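Local coordinates for protein involved in catabolism of external DNA (Legionella pneumophila subsp. pneumophila, PDB 2OO3) that probably methylates N6 of adenine 2030 in 23S ribosomal RNA, with S-adenosyl-L-methionine as the methyl donor, at residues D16-I21 against S251-V256; Y117-H122 against V147-A152; N127-L132 against V139-T144; T259-F264 against S269-E274. All blocks are in the same frame, centred on the assembly; numbering follows the deposited sequence.

Contact 1 of 4, residues D16-I21 against S251-V256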
loop_
_atom_site.group_PDB
_atom_site.type_symbol
_atom_site.label_atom_id
_atom_site.label_comp_id
_atom_site.label_asym_id
_atom_site.label_seq_id
_atom_site.Cartn_x
_atom_site.Cartn_y
_atom_site.Cartn_z
ATOM N N ASP A 16 -1.103 2.241 -7.631
ATOM C CA ASP A 16 -0.441 3.119 -6.654
ATOM C C ASP A 16 -1.438 4.004 -5.934
ATOM O O ASP A 16 -1.360 4.197 -4.740
ATOM C CB ASP A 16 0.615 3.995 -7.326
ATOM C CG ASP A 16 2.006 3.333 -7.342
ATOM O OD1 ASP A 16 2.145 2.190 -6.832
ATOM O OD2 ASP A 16 2.957 3.974 -7.867
ATOM N N VAL A 17 -2.383 4.570 -6.670
ATOM C CA VAL A 17 -3.321 5.492 -6.053
ATOM C C VAL A 17 -4.120 4.795 -4.948
ATOM O O VAL A 17 -4.141 5.260 -3.781
ATOM C CB VAL A 17 -4.275 6.141 -7.093
ATOM C CG1 VAL A 17 -5.373 6.970 -6.365
ATOM C CG2 VAL A 17 -3.481 7.031 -8.035
ATOM N N ILE A 18 -4.756 3.663 -5.283
ATOM C CA ILE A 18 -5.545 2.992 -4.255
ATOM C C ILE A 18 -4.682 2.425 -3.116
ATOM O O ILE A 18 -5.040 2.508 -1.924
ATOM C CB ILE A 18 -6.543 1.943 -4.804
ATOM C CG1 ILE A 18 -7.337 1.295 -3.634
ATOM C CG2 ILE A 18 -5.836 0.844 -5.571
ATOM C CD1 ILE A 18 -8.193 2.304 -2.758
ATOM N N LYS A 19 -3.532 1.874 -3.456
ATOM C CA LYS A 19 -2.634 1.344 -2.424
ATOM C C LYS A 19 -2.147 2.445 -1.456
ATOM O O LYS A 19 -2.109 2.256 -0.220
ATOM C CB LYS A 19 -1.496 0.564 -3.108
ATOM C CG LYS A 19 -0.119 0.766 -2.599
ATOM C CD LYS A 19 0.973 0.030 -3.434
ATOM C CE LYS A 19 0.635 -0.122 -4.916
ATOM N NZ LYS A 19 1.780 -0.713 -5.669
ATOM N N HIS A 20 -1.781 3.600 -1.998
ATOM C CA HIS A 20 -1.222 4.658 -1.156
ATOM C C HIS A 20 -2.277 5.400 -0.335
ATOM O O HIS A 20 -2.013 5.772 0.788
ATOM C CB HIS A 20 -0.373 5.618 -1.981
ATOM C CG HIS A 20 0.907 4.999 -2.479
ATOM N ND1 HIS A 20 1.518 5.396 -3.650
ATOM C CD2 HIS A 20 1.701 4.029 -1.950
ATOM C CE1 HIS A 20 2.635 4.708 -3.821
ATOM N NE2 HIS A 20 2.764 3.866 -2.810
ATOM N N ILE A 21 -3.479 5.581 -0.880
ATOM C CA ILE A 21 -4.543 6.172 -0.082
ATOM C C ILE A 21 -4.869 5.226 1.059
ATOM O O ILE A 21 -5.050 5.686 2.207
ATOM C CB ILE A 21 -5.828 6.441 -0.918
ATOM C CG1 ILE A 21 -5.493 7.448 -2.022
ATOM C CG2 ILE A 21 -6.968 6.946 0.000
ATOM C CD1 ILE A 21 -6.621 7.636 -3.072
ATOM N N SER A 251 -15.948 1.382 6.046
ATOM C CA SER A 251 -16.786 2.427 5.494
ATOM C C SER A 251 -15.994 3.591 4.906
ATOM O O SER A 251 -16.426 4.146 3.892
ATOM C CB SER A 251 -17.862 2.918 6.483
ATOM O OG SER A 251 -17.245 3.398 7.665
ATOM N N GLU A 252 -14.860 3.972 5.491
ATOM C CA GLU A 252 -14.028 4.984 4.837
ATOM C C GLU A 252 -13.592 4.518 3.463
ATOM O O GLU A 252 -13.675 5.264 2.508
ATOM C CB GLU A 252 -12.743 5.296 5.620
ATOM C CG GLU A 252 -12.986 5.967 6.962
ATOM C CD GLU A 252 -11.731 6.574 7.543
ATOM O OE1 GLU A 252 -10.613 6.143 7.168
ATOM O OE2 GLU A 252 -11.871 7.474 8.393
ATOM N N ILE A 253 -13.091 3.283 3.369
ATOM C CA ILE A 253 -12.489 2.828 2.123
ATOM C C ILE A 253 -13.531 2.687 0.988
ATOM O O ILE A 253 -13.205 2.861 -0.174
ATOM C CB ILE A 253 -11.696 1.542 2.327
ATOM C CG1 ILE A 253 -10.569 1.466 1.296
ATOM C CG2 ILE A 253 -12.636 0.321 2.372
ATOM C CD1 ILE A 253 -9.524 2.592 1.472
ATOM N N LYS A 254 -14.785 2.434 1.356
ATOM C CA LYS A 254 -15.903 2.447 0.417
ATOM C C LYS A 254 -16.091 3.819 -0.241
ATOM O O LYS A 254 -16.297 3.900 -1.450
ATOM C CB LYS A 254 -17.191 2.015 1.132
ATOM C CG LYS A 254 -18.416 1.783 0.200
ATOM C CD LYS A 254 -19.618 1.278 1.022
ATOM C CE LYS A 254 -20.905 1.127 0.188
ATOM N NZ LYS A 254 -21.241 2.465 -0.372
ATOM N N LEU A 255 -16.036 4.887 0.559
ATOM C CA LEU A 255 -16.102 6.248 0.017
ATOM C C LEU A 255 -14.924 6.480 -0.928
ATOM O O LEU A 255 -15.089 7.047 -2.010
ATOM C CB LEU A 255 -16.107 7.336 1.111
ATOM C CG LEU A 255 -16.185 8.803 0.570
ATOM C CD1 LEU A 255 -17.279 9.040 -0.481
ATOM C CD2 LEU A 255 -16.309 9.866 1.684
ATOM N N VAL A 256 -13.736 6.036 -0.528
ATOM C CA VAL A 256 -12.566 6.256 -1.369
ATOM C C VAL A 256 -12.777 5.545 -2.721
ATOM O O VAL A 256 -12.620 6.149 -3.786
ATOM C CB VAL A 256 -11.274 5.737 -0.695
ATOM C CG1 VAL A 256 -10.078 5.671 -1.729
ATOM C CG2 VAL A 256 -10.897 6.622 0.530
#

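Contact 2 of 4, residues Y117-H122 against V147-A152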
loop_
_atom_site.group_PDB
_atom_site.type_symbol
_atom_site.label_atom_id
_atom_site.label_comp_id
_atom_site.label_asym_id
_atom_site.label_seq_id
_atom_site.Cartn_x
_atom_site.Cartn_y
_atom_site.Cartn_z
ATOM N N TYR A 117 11.106 0.433 9.334
ATOM C CA TYR A 117 12.070 -0.491 8.847
ATOM C C TYR A 117 11.737 -0.785 7.376
ATOM O O TYR A 117 10.687 -1.381 7.053
ATOM C CB TYR A 117 11.980 -1.739 9.699
ATOM C CG TYR A 117 13.136 -2.664 9.554
ATOM C CD1 TYR A 117 14.063 -2.824 10.605
ATOM C CD2 TYR A 117 13.312 -3.416 8.387
ATOM C CE1 TYR A 117 15.121 -3.709 10.482
ATOM C CE2 TYR A 117 14.367 -4.299 8.264
ATOM C CZ TYR A 117 15.255 -4.433 9.315
ATOM O OH TYR A 117 16.270 -5.312 9.208
ATOM N N LEU A 118 12.626 -0.364 6.483
ATOM C CA LEU A 118 12.347 -0.424 5.057
ATOM C C LEU A 118 13.296 -1.404 4.387
ATOM O O LEU A 118 14.516 -1.290 4.556
ATOM C CB LEU A 118 12.540 0.960 4.427
ATOM C CG LEU A 118 11.791 2.129 5.099
ATOM C CD1 LEU A 118 12.170 3.499 4.508
ATOM C CD2 LEU A 118 10.216 1.889 5.086
ATOM N N CYS A 119 12.751 -2.335 3.611
ATOM C CA CYS A 119 13.579 -3.379 2.969
ATOM C C CYS A 119 13.528 -3.211 1.471
ATOM O O CYS A 119 12.443 -3.033 0.909
ATOM C CB CYS A 119 13.073 -4.791 3.294
ATOM S SG CYS A 119 13.017 -5.206 5.087
ATOM N N GLU A 120 14.675 -3.323 0.821
ATOM C CA GLU A 120 14.698 -3.321 -0.630
ATOM C C GLU A 120 15.799 -4.246 -1.147
ATOM O O GLU A 120 16.958 -4.093 -0.788
ATOM C CB GLU A 120 14.876 -1.886 -1.191
ATOM C CG GLU A 120 15.080 -1.816 -2.732
ATOM C CD GLU A 120 13.981 -2.553 -3.531
ATOM O OE1 GLU A 120 12.771 -2.505 -3.149
ATOM O OE2 GLU A 120 14.342 -3.192 -4.550
ATOM N N LEU A 121 15.426 -5.143 -2.045
ATOM C CA LEU A 121 16.361 -6.131 -2.583
ATOM C C LEU A 121 17.267 -5.602 -3.720
ATOM O O LEU A 121 18.446 -5.965 -3.807
ATOM C CB LEU A 121 15.547 -7.334 -3.053
ATOM C CG LEU A 121 16.207 -8.692 -3.239
ATOM C CD1 LEU A 121 16.748 -9.182 -1.936
ATOM C CD2 LEU A 121 15.211 -9.658 -3.822
ATOM N N HIS A 122 16.733 -4.759 -4.605
ATOM C CA HIS A 122 17.532 -4.282 -5.742
ATOM C C HIS A 122 18.565 -3.210 -5.329
ATOM O O HIS A 122 18.208 -2.209 -4.688
ATOM C CB HIS A 122 16.628 -3.766 -6.878
ATOM C CG HIS A 122 17.376 -3.446 -8.138
ATOM N ND1 HIS A 122 17.075 -4.028 -9.353
ATOM C CD2 HIS A 122 18.425 -2.620 -8.367
ATOM C CE1 HIS A 122 17.914 -3.577 -10.272
ATOM N NE2 HIS A 122 18.746 -2.725 -9.698
ATOM N N VAL A 147 10.625 -10.104 2.490
ATOM C CA VAL A 147 9.705 -11.199 2.782
ATOM C C VAL A 147 10.332 -12.187 3.795
ATOM O O VAL A 147 9.664 -12.638 4.725
ATOM C CB VAL A 147 9.238 -11.893 1.466
ATOM C CG1 VAL A 147 8.335 -13.117 1.751
ATOM C CG2 VAL A 147 8.452 -10.875 0.605
ATOM N N SER A 148 11.629 -12.462 3.622
ATOM C CA SER A 148 12.396 -13.274 4.555
ATOM C C SER A 148 12.529 -12.586 5.914
ATOM O O SER A 148 12.553 -13.258 6.929
ATOM C CB SER A 148 13.768 -13.665 3.950
ATOM O OG SER A 148 14.720 -12.604 4.065
ATOM N N LYS A 149 12.545 -11.256 5.941
ATOM C CA LYS A 149 12.658 -10.499 7.200
ATOM C C LYS A 149 11.457 -10.551 8.125
ATOM O O LYS A 149 11.609 -10.337 9.346
ATOM C CB LYS A 149 12.984 -9.023 6.943
ATOM C CG LYS A 149 14.447 -8.730 6.794
ATOM C CD LYS A 149 15.188 -8.985 8.082
ATOM C CE LYS A 149 16.675 -8.731 7.932
ATOM N NZ LYS A 149 17.370 -9.179 9.171
ATOM N N LEU A 150 10.270 -10.798 7.567
ATOM C CA LEU A 150 9.071 -10.955 8.380
ATOM C C LEU A 150 9.326 -11.870 9.598
ATOM O O LEU A 150 8.986 -11.528 10.742
ATOM C CB LEU A 150 7.917 -11.486 7.534
ATOM C CG LEU A 150 7.279 -10.516 6.540
ATOM C CD1 LEU A 150 6.182 -11.201 5.751
ATOM C CD2 LEU A 150 6.710 -9.295 7.281
ATOM N N ASN A 151 9.959 -13.014 9.349
ATOM C CA ASN A 151 10.206 -13.994 10.382
ATOM C C ASN A 151 11.102 -13.474 11.516
ATOM O O ASN A 151 10.861 -13.772 12.675
ATOM C CB ASN A 151 10.780 -15.254 9.719
ATOM C CG ASN A 151 11.035 -16.403 10.700
ATOM O OD1 ASN A 151 12.125 -17.018 10.667
ATOM N ND2 ASN A 151 10.037 -16.731 11.542
ATOM N N ALA A 152 12.101 -12.656 11.179
ATOM C CA ALA A 152 13.104 -12.197 12.146
ATOM C C ALA A 152 12.658 -11.025 13.017
ATOM O O ALA A 152 13.159 -10.861 14.150
ATOM C CB ALA A 152 14.393 -11.818 11.417
#

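Contact 3 of 4, residues N127-L132 against V139-T144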
loop_
_atom_site.group_PDB
_atom_site.type_symbol
_atom_site.label_atom_id
_atom_site.label_comp_id
_atom_site.label_asym_id
_atom_site.label_seq_id
_atom_site.Cartn_x
_atom_site.Cartn_y
_atom_site.Cartn_z
ATOM N N ASN A 127 19.989 1.944 -3.179
ATOM C CA ASN A 127 20.865 3.105 -3.103
ATOM C C ASN A 127 20.104 4.421 -3.196
ATOM O O ASN A 127 20.507 5.393 -2.561
ATOM C CB ASN A 127 21.999 3.068 -4.154
ATOM C CG ASN A 127 23.105 2.046 -3.813
ATOM O OD1 ASN A 127 23.509 1.279 -4.682
ATOM N ND2 ASN A 127 23.588 2.033 -2.570
ATOM N N PHE A 128 19.005 4.446 -3.956
ATOM C CA PHE A 128 18.161 5.646 -4.018
ATOM C C PHE A 128 17.376 5.829 -2.739
ATOM O O PHE A 128 17.187 6.929 -2.286
ATOM C CB PHE A 128 17.170 5.586 -5.179
ATOM C CG PHE A 128 17.737 6.003 -6.499
ATOM C CD1 PHE A 128 17.998 7.347 -6.773
ATOM C CD2 PHE A 128 17.947 5.060 -7.506
ATOM C CE1 PHE A 128 18.515 7.726 -8.022
ATOM C CE2 PHE A 128 18.461 5.427 -8.761
ATOM C CZ PHE A 128 18.749 6.763 -9.015
ATOM N N LEU A 129 16.919 4.732 -2.156
ATOM C CA LEU A 129 16.163 4.773 -0.894
ATOM C C LEU A 129 16.997 5.337 0.277
ATOM O O LEU A 129 16.461 5.947 1.210
ATOM C CB LEU A 129 15.695 3.357 -0.556
ATOM C CG LEU A 129 14.685 3.172 0.585
ATOM C CD1 LEU A 129 13.372 3.892 0.264
ATOM C CD2 LEU A 129 14.467 1.689 0.730
ATOM N N LEU A 130 18.316 5.160 0.207
ATOM C CA LEU A 130 19.215 5.747 1.209
ATOM C C LEU A 130 19.198 7.272 1.197
ATOM O O LEU A 130 19.688 7.895 2.142
ATOM C CB LEU A 130 20.677 5.264 0.995
ATOM C CG LEU A 130 20.946 3.792 1.261
ATOM C CD1 LEU A 130 22.378 3.413 0.835
ATOM C CD2 LEU A 130 20.693 3.446 2.747
ATOM N N LYS A 131 18.655 7.869 0.133
ATOM C CA LYS A 131 18.601 9.323 -0.011
ATOM C C LYS A 131 17.277 9.972 0.473
ATOM O O LYS A 131 17.136 11.171 0.433
ATOM C CB LYS A 131 18.817 9.683 -1.484
ATOM C CG LYS A 131 20.161 9.165 -2.102
ATOM C CD LYS A 131 21.300 9.873 -1.407
ATOM C CE LYS A 131 22.574 10.080 -2.274
ATOM N NZ LYS A 131 23.611 10.886 -1.476
ATOM N N LEU A 132 16.298 9.180 0.878
ATOM C CA LEU A 132 15.032 9.738 1.409
ATOM C C LEU A 132 15.249 10.565 2.657
ATOM O O LEU A 132 16.011 10.129 3.535
ATOM C CB LEU A 132 14.067 8.615 1.755
ATOM C CG LEU A 132 13.279 8.024 0.568
ATOM C CD1 LEU A 132 11.842 8.450 0.744
ATOM C CD2 LEU A 132 13.833 8.357 -0.878
ATOM N N VAL A 139 14.392 5.991 10.889
ATOM C CA VAL A 139 14.238 5.237 9.659
ATOM C C VAL A 139 15.418 4.289 9.411
ATOM O O VAL A 139 16.546 4.735 9.226
ATOM C CB VAL A 139 14.065 6.173 8.424
ATOM C CG1 VAL A 139 13.874 5.341 7.129
ATOM C CG2 VAL A 139 12.880 7.117 8.606
ATOM N N TYR A 140 15.155 2.992 9.422
ATOM C CA TYR A 140 16.196 1.990 9.137
ATOM C C TYR A 140 16.015 1.398 7.762
ATOM O O TYR A 140 15.021 0.708 7.507
ATOM C CB TYR A 140 16.159 0.880 10.183
ATOM C CG TYR A 140 16.518 1.421 11.548
ATOM C CD1 TYR A 140 17.859 1.425 11.988
ATOM C CD2 TYR A 140 15.538 1.973 12.387
ATOM C CE1 TYR A 140 18.204 1.952 13.234
ATOM C CE2 TYR A 140 15.880 2.500 13.657
ATOM C CZ TYR A 140 17.212 2.469 14.066
ATOM O OH TYR A 140 17.536 2.987 15.304
ATOM N N VAL A 141 16.966 1.655 6.876
ATOM C CA VAL A 141 16.886 1.164 5.493
ATOM C C VAL A 141 17.793 -0.044 5.347
ATOM O O VAL A 141 18.985 0.047 5.669
ATOM C CB VAL A 141 17.336 2.247 4.514
ATOM C CG1 VAL A 141 17.233 1.761 3.049
ATOM C CG2 VAL A 141 16.523 3.522 4.714
ATOM N N ASN A 142 17.239 -1.163 4.859
ATOM C CA ASN A 142 17.948 -2.441 4.761
ATOM C C ASN A 142 17.948 -3.088 3.375
ATOM O O ASN A 142 16.900 -3.210 2.737
ATOM C CB ASN A 142 17.376 -3.398 5.780
ATOM C CG ASN A 142 17.543 -2.878 7.189
ATOM O OD1 ASN A 142 18.531 -3.180 7.860
ATOM N ND2 ASN A 142 16.582 -2.069 7.641
ATOM N N HIS A 143 19.130 -3.454 2.898
ATOM C CA HIS A 143 19.287 -4.112 1.607
ATOM C C HIS A 143 19.152 -5.620 1.839
ATOM O O HIS A 143 20.110 -6.308 2.185
ATOM C CB HIS A 143 20.644 -3.738 0.979
ATOM C CG HIS A 143 20.834 -4.264 -0.409
ATOM N ND1 HIS A 143 22.082 -4.386 -0.994
ATOM C CD2 HIS A 143 19.941 -4.701 -1.328
ATOM C CE1 HIS A 143 21.942 -4.868 -2.213
ATOM N NE2 HIS A 143 20.658 -5.089 -2.433
ATOM N N THR A 144 17.925 -6.115 1.684
ATOM C CA THR A 144 17.590 -7.439 2.129
ATOM C C THR A 144 16.287 -7.898 1.502
ATOM O O THR A 144 15.471 -7.081 1.049
ATOM C CB THR A 144 17.554 -7.522 3.679
ATOM O OG1 THR A 144 17.623 -8.895 4.092
ATOM C CG2 THR A 144 16.310 -6.806 4.288
#

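Contact 4 of 4, residues T259-F264 against S269-E274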
loop_
_atom_site.group_PDB
_atom_site.type_symbol
_atom_site.label_atom_id
_atom_site.label_comp_id
_atom_site.label_asym_id
_atom_site.label_seq_id
_atom_site.Cartn_x
_atom_site.Cartn_y
_atom_site.Cartn_z
ATOM N N THR A 259 -15.315 7.116 -5.008
ATOM C CA THR A 259 -14.697 8.293 -5.636
ATOM C C THR A 259 -13.748 7.923 -6.788
ATOM O O THR A 259 -13.813 8.516 -7.876
ATOM C CB THR A 259 -13.966 9.193 -4.598
ATOM O OG1 THR A 259 -14.893 9.543 -3.574
ATOM C CG2 THR A 259 -13.477 10.455 -5.221
ATOM N N LEU A 260 -12.868 6.956 -6.558
ATOM C CA LEU A 260 -11.908 6.549 -7.603
ATOM C C LEU A 260 -12.567 6.019 -8.908
ATOM O O LEU A 260 -12.067 6.249 -10.025
ATOM C CB LEU A 260 -10.905 5.532 -7.029
ATOM C CG LEU A 260 -9.990 6.123 -5.939
ATOM C CD1 LEU A 260 -9.038 5.040 -5.480
ATOM C CD2 LEU A 260 -9.200 7.351 -6.508
ATOM N N THR A 261 -13.679 5.304 -8.772
ATOM C CA THR A 261 -14.367 4.788 -9.953
ATOM C C THR A 261 -14.962 5.939 -10.767
ATOM O O THR A 261 -15.298 5.731 -11.927
ATOM C CB THR A 261 -15.481 3.785 -9.636
ATOM O OG1 THR A 261 -16.507 4.420 -8.869
ATOM C CG2 THR A 261 -14.951 2.582 -8.855
ATOM N N THR A 262 -15.092 7.136 -10.186
ATOM C CA THR A 262 -15.516 8.293 -10.989
ATOM C C THR A 262 -14.353 8.879 -11.819
ATOM O O THR A 262 -14.592 9.613 -12.764
ATOM C CB THR A 262 -16.179 9.424 -10.155
ATOM O OG1 THR A 262 -15.201 10.119 -9.368
ATOM C CG2 THR A 262 -17.284 8.871 -9.240
ATOM N N TYR A 263 -13.107 8.557 -11.458
ATOM C CA TYR A 263 -11.927 9.011 -12.208
ATOM C C TYR A 263 -11.373 7.944 -13.150
ATOM O O TYR A 263 -10.888 8.256 -14.222
ATOM C CB TYR A 263 -10.817 9.506 -11.251
ATOM C CG TYR A 263 -11.211 10.744 -10.469
ATOM C CD1 TYR A 263 -11.106 12.013 -11.040
ATOM C CD2 TYR A 263 -11.700 10.645 -9.167
ATOM C CE1 TYR A 263 -11.485 13.149 -10.341
ATOM C CE2 TYR A 263 -12.097 11.783 -8.450
ATOM C CZ TYR A 263 -11.977 13.024 -9.034
ATOM O OH TYR A 263 -12.341 14.160 -8.322
ATOM N N PHE A 264 -11.441 6.683 -12.764
ATOM C CA PHE A 264 -10.828 5.627 -13.571
ATOM C C PHE A 264 -11.902 4.910 -14.404
ATOM O O PHE A 264 -12.775 4.246 -13.835
ATOM C CB PHE A 264 -10.106 4.625 -12.675
ATOM C CG PHE A 264 -9.081 5.255 -11.715
ATOM C CD1 PHE A 264 -8.307 6.344 -12.095
ATOM C CD2 PHE A 264 -8.860 4.695 -10.457
ATOM C CE1 PHE A 264 -7.361 6.896 -11.214
ATOM C CE2 PHE A 264 -7.936 5.247 -9.568
ATOM C CZ PHE A 264 -7.181 6.365 -9.965
ATOM N N SER A 269 -15.811 1.177 -14.587
ATOM C CA SER A 269 -14.991 0.661 -13.492
ATOM C C SER A 269 -15.885 0.281 -12.323
ATOM O O SER A 269 -17.047 0.736 -12.238
ATOM C CB SER A 269 -13.926 1.684 -13.069
ATOM O OG SER A 269 -14.533 2.851 -12.535
ATOM N N SER A 270 -15.385 -0.607 -11.453
ATOM C CA SER A 270 -16.176 -1.096 -10.314
ATOM C C SER A 270 -15.217 -1.370 -9.164
ATOM O O SER A 270 -14.007 -1.350 -9.360
ATOM C CB SER A 270 -16.960 -2.371 -10.659
ATOM O OG SER A 270 -16.077 -3.433 -11.019
ATOM N N TYR A 271 -15.769 -1.628 -7.989
ATOM C CA TYR A 271 -14.983 -1.949 -6.802
ATOM C C TYR A 271 -15.791 -2.978 -6.022
ATOM O O TYR A 271 -17.012 -3.158 -6.245
ATOM C CB TYR A 271 -14.719 -0.677 -5.939
ATOM C CG TYR A 271 -15.934 -0.200 -5.160
ATOM C CD1 TYR A 271 -16.216 -0.712 -3.891
ATOM C CD2 TYR A 271 -16.809 0.763 -5.696
ATOM C CE1 TYR A 271 -17.343 -0.296 -3.169
ATOM C CE2 TYR A 271 -17.952 1.193 -4.976
ATOM C CZ TYR A 271 -18.201 0.657 -3.723
ATOM O OH TYR A 271 -19.316 1.055 -3.002
ATOM N N MET A 272 -15.121 -3.641 -5.092
ATOM C CA MET A 272 -15.793 -4.471 -4.121
ATOM C C MET A 272 -15.040 -4.425 -2.794
ATOM O O MET A 272 -13.849 -4.087 -2.733
ATOM C CB MET A 272 -15.875 -5.912 -4.629
ATOM C CG MET A 272 -14.515 -6.619 -4.744
ATOM S SD MET A 272 -13.973 -7.503 -3.241
ATOM C CE MET A 272 -14.651 -9.111 -3.604
ATOM N N ILE A 273 -15.752 -4.769 -1.736
ATOM C CA ILE A 273 -15.239 -4.804 -0.387
ATOM C C ILE A 273 -15.893 -6.053 0.195
ATOM O O ILE A 273 -17.124 -6.232 0.066
ATOM C CB ILE A 273 -15.703 -3.603 0.456
ATOM C CG1 ILE A 273 -15.235 -2.286 -0.142
ATOM C CG2 ILE A 273 -15.152 -3.683 1.897
ATOM C CD1 ILE A 273 -15.908 -1.129 0.524
ATOM N N GLU A 274 -15.084 -6.924 0.782
ATOM C CA GLU A 274 -15.588 -8.140 1.389
ATOM C C GLU A 274 -14.870 -8.358 2.703
ATOM O O GLU A 274 -13.644 -8.398 2.753
ATOM C CB GLU A 274 -15.315 -9.299 0.446
ATOM C CG GLU A 274 -15.403 -10.679 1.021
ATOM C CD GLU A 274 -15.349 -11.709 -0.096
ATOM O OE1 GLU A 274 -14.250 -12.243 -0.373
ATOM O OE2 GLU A 274 -16.401 -11.909 -0.745
#

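Contact 1 of 4, residues D16-I21 against S251-V256
Val256 meets both Ile18 and Ile21 between two nearly antiparallel helices, whose axes come within 11.5 Å at an angle of 153°. Between residues 16-21 and 251-256 the contact is apolar; beside it, Glu252 OE1 forms a salt bridge with Arg25 of helix 14-30. Val256 CG1, anti to the backbone N (chi1 167°), reaches Ile21 CG2 at 3.8 Å and Ile18 CD1 at 4.0 Å, so one methyl serves two isoleucines a helix turn apart. Its second branch, CG2, lies against the same Ile21 CG2. Ile18 touches with the far end of its chain: CG1 is anti to N, and CD1 then bends off it, also approaching Ile253 CD1 at 4.4 Å. At this axis distance the longer isoleucine reaches over with its terminal CD1, while valine presents two methyls close to its own backbone.

Asp16, Lys19 and His20 turn to another side of helix 14-30. Lys19 NZ forms a salt bridge with Asp16 OD1 at 3.1 Å and a second with Asp166, the predicted proton acceptor. Cohesion between the two segments thus rests on buried methyl groups, with the Glu252-Arg25 bridge beside them, while the same helix directs polar residues to the probable active site.

Contact 2 of 4, residues Y117-H122 against V147-A152
Lys149 lies against Tyr117 and Cys119, and its side chain carries the contact. The chain leaves CB with chi1 at -86°, bends at chi2 (-66°) and runs extended from there. The bend brings CG to Cys119 SG, 4.2 Å away, a loose van der Waals approach that suits a small, polarisable thiol. CD then comes within 4.0 Å of Tyr117 OH, and CE is the nearest, at 3.7 Å from that OH. NZ is 4.0 Å from Tyr117 OH as well, but its charge is answered elsewhere, by a salt bridge to a bound sulfate ion, probably from the crystallisation liquor. Lysine fits here because its methylenes can pack on the tyrosine and cysteine while the ammonium group remains available for a polar partner, which in this crystal is the sulfate.

The tyrosine crosses the lysine chain at about a right angle, meeting it with the hydroxyl end of the ring. CG anti to the backbone N (chi1 -165°) lifts the ring from the strand toward the helix. Cys119 SG lies in the plane of that ring, at its edge, so the two strand residues pointing to this side pack against one another beneath the lysine. Next along the chain, Glu120 accepts a hydrogen bond from His122 N on OE2, at 2.9 Å. A helix packed on a parallel strand that leads to an acidic residue, here predicted to bind S-adenosyl-L-methionine, is characteristic of Rossmann-like methyltransferases.

Contact 3 of 4, residues N127-L132 against V139-T144
Val141 packs into the angle between two consecutive residues, Leu129 of helix 123-129 and its neighbour Leu130. The close side is that of Leu129, a buried residue: its CD2 stands 3.6 Å from Val141 CG1, and its CG 3.8 Å from the same methyl. With CG anti to the backbone N (chi1 -170°), the leucine sends its forked end across to the strand, and the valine answers with the branch that is likewise anti to its own N. A leucine suits this place because the side chain also touches Ser44, Pro103 and Glu120.

Strand 115-119, helix 123-129 and strand 139-142 form a beta-alpha-beta unit, in which the helix connects two neighbouring parallel strands of the Rossmann-like sheet; through Val141 the second strand packs back on that connection, where it also touches Tyr126. A beta-branched residue is well placed in a strand, where its extended backbone accommodates two methyls beside it.

Toward the solvent the fit is slacker. Leu130 is exposed, and its CD2 lies 3.9 Å from Val141 CG1 and 4.0 Å from Val141 CB, on the flank of the valine. A type I turn runs from Leu129 to Leu132, and includes a bond of 3.3 Å from Leu132 N to Leu129 O.

Contact 4 of 4, residues T259-F264 against S269-E274
Ser269 turns its hydroxyl back to the end of the preceding helix and donates a hydrogen bond of 2.6 Å from OG to Phe264 O. OG lies nearly on the line of the carbonyl, with a C=O...donor angle of 177°, but the donor side is sharply bent, for Ser269 CB crowds the same Phe264 O at 2.9 Å. The chi1 of 64° that permits this sets OG between the backbone N and the carbonyl carbon. There it also lies 3.0 Å from Thr261 O and 3.2 Å from Thr261 CB, so the oxygen is packed closely against the last helical turn. Serine suits the position: a short side chain with a donor can fit beneath a helix end.

Thr261 takes a similar first torsion (63°), but it places two different groups. Its OG1 folds back on the helix to bond with Glu258 O, and this leaves CG2 to face the strand. That methyl sits 4.0 Å from the carbonyl carbon of Ser270 and 4.1 Å from Tyr271 CD2, where it touches the ring at the edge, near its plane. The Tyr271 ring rises from the strand to lie along helix 249-263, touching Lys254, Leu257 and Glu258.

Helix 249-263 is followed, after a short loop, by strand 270-275, the outermost strand, antiparallel to strand 220-226 and an addition at the border of the Rossmann-like methyltransferase sheet.

From the N terminus, helix 14-30 waits for almost the whole chain before helix 249-263 returns to it, and contact 1 thereby closes the longest loop. Within that span lies contact 2, between strand 115-119 and helix 146-153, and within contact 2 in turn lies contact 3, closing the short link from helix 123-129 to strand 139-142. These two touch through the neighbouring parallel strands at one border of the sheet. Contact 4 opens only after contact 1 has closed, tying the end of helix 249-263 to border strand 270-275. Contacts 1 and 4 share that helix and touch; contacts 2 and 3 lie across the chain's centre from them.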